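Local coordinates for bluetongue virus COAT protein VP7 (PDB 1BVP), which forms homotrimers that build the outer layer of the bluetongue virus core upon a VP3 scaffold, at residues F63-N76 with D83-A95. Residues are numbered along the deposited sequence; the frame is centred on the assembly and turned at random.
Sequences FMCLDMMLSAAGIN and DYTQHMATIGVLA
Asp67 OD1 takes two bonds from residues 83-95, one from Tyr84 OH at 2.6 Å and one from His87 N at 3.1 Å, the donors approaching from opposite faces of the carboxylate plane. The arrangement illustrates how one buried acid can tie the loop leading to a short helix to a longer one, here in the helical domain of VP7, where the axes of 63-73, the end of helix 55-73, and helix 90-94 run 83° apart. The other oxygen, OD2, faces the edge of the His87 ring and forms a salt bridge with Arg46 and a hydrogen bond with Tyr40, which probably keeps the carboxylate charged. A chi1 of 162°, turning CG away from the backbone N, brings the Tyr84 ring against Leu66, whose CD2 sits over its centre, 3.7 Å from the centroid, while Tyr84 CB rests on a face of Phe63. Met68, stretched out beyond CG, carries its methyl CE to Val93 and Leu94. Thr90 OG1 bonds back to His87 O, spanning the type I turn from His87 to Thr90. Past the Schellman motif at Gly74, Gln86 NE2 donates to Ile75 O at 3.0 Å, lying in the carbonyl plane, and Asn76 ND2 meets Gln86 OE1 at 3.3 Å from above the plane of the Gln86 carbonyl.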
loop_
_atom_site.group_PDB
_atom_site.type_symbol
_atom_site.label_atom_id
_atom_site.label_comp_id
_atom_site.label_asym_id
_atom_site.label_seq_id
_atom_site.Cartn_x
_atom_site.Cartn_y
_atom_site.Cartn_z
ATOM N N PHE A 63 18.193 2.671 27.265
ATOM C CA PHE A 63 17.943 1.440 27.994
ATOM C C PHE A 63 16.594 1.466 28.665
ATOM O O PHE A 63 15.951 0.430 28.796
ATOM C CB PHE A 63 19.017 1.177 29.011
ATOM C CG PHE A 63 20.359 0.903 28.409
ATOM C CD1 PHE A 63 20.473 0.378 27.120
ATOM C CD2 PHE A 63 21.523 1.166 29.132
ATOM C CE1 PHE A 63 21.728 0.120 26.567
ATOM C CE2 PHE A 63 22.776 0.910 28.582
ATOM C CZ PHE A 63 22.885 0.389 27.303
ATOM N N MET A 64 16.125 2.661 29.029
ATOM C CA MET A 64 14.822 2.787 29.678
ATOM C C MET A 64 13.755 2.446 28.645
ATOM O O MET A 64 12.776 1.777 28.938
ATOM C CB MET A 64 14.609 4.210 30.200
ATOM C CG MET A 64 13.234 4.390 30.785
ATOM S SD MET A 64 12.808 6.057 31.174
ATOM C CE MET A 64 12.746 6.889 29.545
ATOM N N CYS A 65 13.956 2.920 27.426
ATOM C CA CYS A 65 13.029 2.648 26.345
ATOM C C CYS A 65 13.039 1.161 25.984
ATOM O O CYS A 65 11.969 0.544 25.810
ATOM C CB CYS A 65 13.428 3.474 25.168
ATOM S SG CYS A 65 12.987 5.179 25.405
ATOM N N LEU A 66 14.238 0.579 25.915
ATOM C CA LEU A 66 14.375 -0.842 25.637
ATOM C C LEU A 66 13.613 -1.647 26.699
ATOM O O LEU A 66 12.831 -2.546 26.376
ATOM C CB LEU A 66 15.843 -1.226 25.622
ATOM C CG LEU A 66 16.224 -2.671 25.265
ATOM C CD1 LEU A 66 15.494 -3.171 24.041
ATOM C CD2 LEU A 66 17.724 -2.710 25.020
ATOM N N ASP A 67 13.779 -1.285 27.967
ATOM C CA ASP A 67 13.076 -1.987 29.044
ATOM C C ASP A 67 11.580 -1.916 28.874
ATOM O O ASP A 67 10.868 -2.894 29.098
ATOM C CB ASP A 67 13.413 -1.388 30.415
ATOM C CG ASP A 67 14.618 -2.034 31.063
ATOM O OD1 ASP A 67 15.002 -3.156 30.666
ATOM O OD2 ASP A 67 15.184 -1.420 31.986
ATOM N N MET A 68 11.107 -0.729 28.524
ATOM C CA MET A 68 9.689 -0.488 28.355
ATOM C C MET A 68 9.116 -1.223 27.168
ATOM O O MET A 68 8.009 -1.755 27.254
ATOM C CB MET A 68 9.437 1.003 28.256
ATOM C CG MET A 68 9.674 1.712 29.573
ATOM S SD MET A 68 9.231 3.437 29.499
ATOM C CE MET A 68 9.095 3.723 31.235
ATOM N N MET A 69 9.867 -1.263 26.067
ATOM C CA MET A 69 9.452 -1.984 24.866
ATOM C C MET A 69 9.363 -3.499 25.212
ATOM O O MET A 69 8.314 -4.109 25.051
ATOM C CB MET A 69 10.469 -1.721 23.756
ATOM C CG MET A 69 10.187 -2.372 22.388
ATOM S SD MET A 69 10.908 -4.027 22.228
ATOM C CE MET A 69 9.550 -4.965 21.608
ATOM N N LEU A 70 10.405 -4.068 25.820
ATOM C CA LEU A 70 10.368 -5.486 26.159
ATOM C C LEU A 70 9.260 -5.835 27.122
ATOM O O LEU A 70 8.581 -6.846 26.944
ATOM C CB LEU A 70 11.720 -5.977 26.691
ATOM C CG LEU A 70 12.875 -5.736 25.704
ATOM C CD1 LEU A 70 14.208 -6.006 26.328
ATOM C CD2 LEU A 70 12.671 -6.559 24.422
ATOM N N SER A 71 9.023 -4.994 28.118
ATOM C CA SER A 71 7.954 -5.297 29.081
ATOM C C SER A 71 6.572 -5.235 28.444
ATOM O O SER A 71 5.727 -6.087 28.700
ATOM C CB SER A 71 8.026 -4.386 30.318
ATOM O OG SER A 71 9.240 -4.639 31.018
ATOM N N ALA A 72 6.345 -4.254 27.577
ATOM C CA ALA A 72 5.038 -4.148 26.932
ATOM C C ALA A 72 4.808 -5.315 25.964
ATOM O O ALA A 72 3.672 -5.743 25.791
ATOM C CB ALA A 72 4.915 -2.818 26.184
ATOM N N ALA A 73 5.880 -5.790 25.318
ATOM C CA ALA A 73 5.808 -6.889 24.361
ATOM C C ALA A 73 5.782 -8.255 25.028
ATOM O O ALA A 73 5.445 -9.246 24.387
ATOM C CB ALA A 73 6.945 -6.811 23.382
ATOM N N GLY A 74 6.137 -8.304 26.303
ATOM C CA GLY A 74 6.124 -9.553 27.049
ATOM C C GLY A 74 7.328 -10.434 26.793
ATOM O O GLY A 74 7.302 -11.625 27.072
ATOM N N ILE A 75 8.405 -9.828 26.325
ATOM C CA ILE A 75 9.640 -10.529 26.000
ATOM C C ILE A 75 10.720 -10.424 27.071
ATOM O O ILE A 75 10.887 -9.411 27.737
ATOM C CB ILE A 75 10.242 -9.928 24.716
ATOM C CG1 ILE A 75 9.253 -10.047 23.563
ATOM C CG2 ILE A 75 11.589 -10.535 24.393
ATOM C CD1 ILE A 75 9.690 -9.298 22.347
ATOM N N ASN A 76 11.501 -11.479 27.198
ATOM C CA ASN A 76 12.604 -11.488 28.129
ATOM C C ASN A 76 13.817 -11.829 27.231
ATOM O O ASN A 76 13.968 -12.971 26.849
ATOM C CB ASN A 76 12.336 -12.539 29.204
ATOM C CG ASN A 76 13.556 -12.817 30.088
ATOM O OD1 ASN A 76 13.584 -13.821 30.787
ATOM N ND2 ASN A 76 14.565 -11.928 30.070
ATOM N N ASP A 83 26.646 -4.469 28.808
ATOM C CA ASP A 83 26.314 -3.087 29.103
ATOM C C ASP A 83 24.888 -2.877 29.519
ATOM O O ASP A 83 24.578 -1.905 30.194
ATOM C CB ASP A 83 26.617 -2.204 27.882
ATOM C CG ASP A 83 28.102 -2.145 27.563
ATOM O OD1 ASP A 83 28.926 -2.531 28.432
ATOM O OD2 ASP A 83 28.468 -1.729 26.441
ATOM N N TYR A 84 24.010 -3.781 29.116
ATOM C CA TYR A 84 22.601 -3.638 29.435
ATOM C C TYR A 84 22.057 -4.877 30.083
ATOM O O TYR A 84 22.322 -6.008 29.645
ATOM C CB TYR A 84 21.805 -3.330 28.162
ATOM C CG TYR A 84 20.308 -3.580 28.268
ATOM C CD1 TYR A 84 19.460 -2.650 28.875
ATOM C CD2 TYR A 84 19.734 -4.750 27.777
ATOM C CE1 TYR A 84 18.087 -2.872 28.998
ATOM C CE2 TYR A 84 18.346 -4.981 27.902
ATOM C CZ TYR A 84 17.537 -4.034 28.517
ATOM O OH TYR A 84 16.193 -4.275 28.700
ATOM N N THR A 85 21.262 -4.660 31.118
ATOM C CA THR A 85 20.616 -5.759 31.811
ATOM C C THR A 85 19.148 -5.398 31.933
ATOM O O THR A 85 18.804 -4.346 32.443
ATOM C CB THR A 85 21.238 -5.981 33.180
ATOM O OG1 THR A 85 22.662 -6.077 33.013
ATOM C CG2 THR A 85 20.718 -7.280 33.802
ATOM N N GLN A 86 18.284 -6.238 31.404
ATOM C CA GLN A 86 16.865 -5.962 31.454
ATOM C C GLN A 86 16.324 -5.961 32.881
ATOM O O GLN A 86 16.601 -6.873 33.653
ATOM C CB GLN A 86 16.122 -6.970 30.566
ATOM C CG GLN A 86 14.604 -6.997 30.699
ATOM C CD GLN A 86 13.947 -7.957 29.721
ATOM O OE1 GLN A 86 14.616 -8.804 29.126
ATOM N NE2 GLN A 86 12.642 -7.833 29.549
ATOM N N HIS A 87 15.508 -4.954 33.193
ATOM C CA HIS A 87 14.883 -4.797 34.502
ATOM C C HIS A 87 13.461 -5.172 34.435
ATOM O O HIS A 87 12.644 -4.384 33.999
ATOM C CB HIS A 87 14.982 -3.359 34.982
ATOM C CG HIS A 87 16.389 -2.904 35.130
ATOM N ND1 HIS A 87 17.129 -3.164 36.265
ATOM C CD2 HIS A 87 17.252 -2.374 34.226
ATOM C CE1 HIS A 87 18.394 -2.834 36.048
ATOM N NE2 HIS A 87 18.493 -2.351 34.819
ATOM N N MET A 88 13.166 -6.345 34.969
ATOM C CA MET A 88 11.821 -6.898 34.982
ATOM C C MET A 88 10.799 -6.048 35.743
ATOM O O MET A 88 9.591 -6.116 35.465
ATOM C CB MET A 88 11.879 -8.312 35.553
ATOM C CG MET A 88 12.969 -9.170 34.912
ATOM S SD MET A 88 12.670 -9.383 33.146
ATOM C CE MET A 88 10.958 -10.182 33.155
ATOM N N ALA A 89 11.274 -5.233 36.687
ATOM C CA ALA A 89 10.375 -4.364 37.453
ATOM C C ALA A 89 9.672 -3.307 36.585
ATOM O O ALA A 89 8.716 -2.666 37.049
ATOM C CB ALA A 89 11.143 -3.668 38.550
ATOM N N THR A 90 10.155 -3.110 35.351
ATOM C CA THR A 90 9.589 -2.122 34.439
ATOM C C THR A 90 8.092 -2.315 34.229
ATOM O O THR A 90 7.339 -1.346 34.084
ATOM C CB THR A 90 10.329 -2.117 33.129
ATOM O OG1 THR A 90 11.734 -1.914 33.366
ATOM C CG2 THR A 90 9.836 -1.015 32.252
ATOM N N ILE A 91 7.635 -3.556 34.325
ATOM C CA ILE A 91 6.214 -3.835 34.160
ATOM C C ILE A 91 5.404 -3.071 35.218
ATOM O O ILE A 91 4.309 -2.594 34.943
ATOM C CB ILE A 91 5.924 -5.378 34.195
ATOM C CG1 ILE A 91 4.447 -5.633 33.940
ATOM C CG2 ILE A 91 6.320 -6.003 35.521
ATOM C CD1 ILE A 91 4.030 -5.282 32.535
ATOM N N GLY A 92 5.975 -2.937 36.419
ATOM C CA GLY A 92 5.331 -2.217 37.508
ATOM C C GLY A 92 5.293 -0.733 37.183
ATOM O O GLY A 92 4.344 -0.034 37.498
ATOM N N VAL A 93 6.347 -0.238 36.567
ATOM C CA VAL A 93 6.369 1.146 36.165
ATOM C C VAL A 93 5.225 1.408 35.179
ATOM O O VAL A 93 4.419 2.313 35.355
ATOM C CB VAL A 93 7.665 1.455 35.440
ATOM C CG1 VAL A 93 7.615 2.857 34.894
ATOM C CG2 VAL A 93 8.871 1.206 36.376
ATOM N N LEU A 94 5.154 0.596 34.135
ATOM C CA LEU A 94 4.131 0.752 33.108
ATOM C C LEU A 94 2.685 0.527 33.564
ATOM O O LEU A 94 1.741 0.954 32.882
ATOM C CB LEU A 94 4.445 -0.169 31.950
ATOM C CG LEU A 94 5.151 0.302 30.694
ATOM C CD1 LEU A 94 5.794 1.638 30.840
ATOM C CD2 LEU A 94 6.141 -0.758 30.336
ATOM N N ALA A 95 2.492 -0.169 34.683
ATOM C CA ALA A 95 1.130 -0.401 35.187
ATOM C C ALA A 95 0.660 0.693 36.157
ATOM O O ALA A 95 -0.411 0.579 36.721
ATOM C CB ALA A 95 1.029 -1.774 35.844
#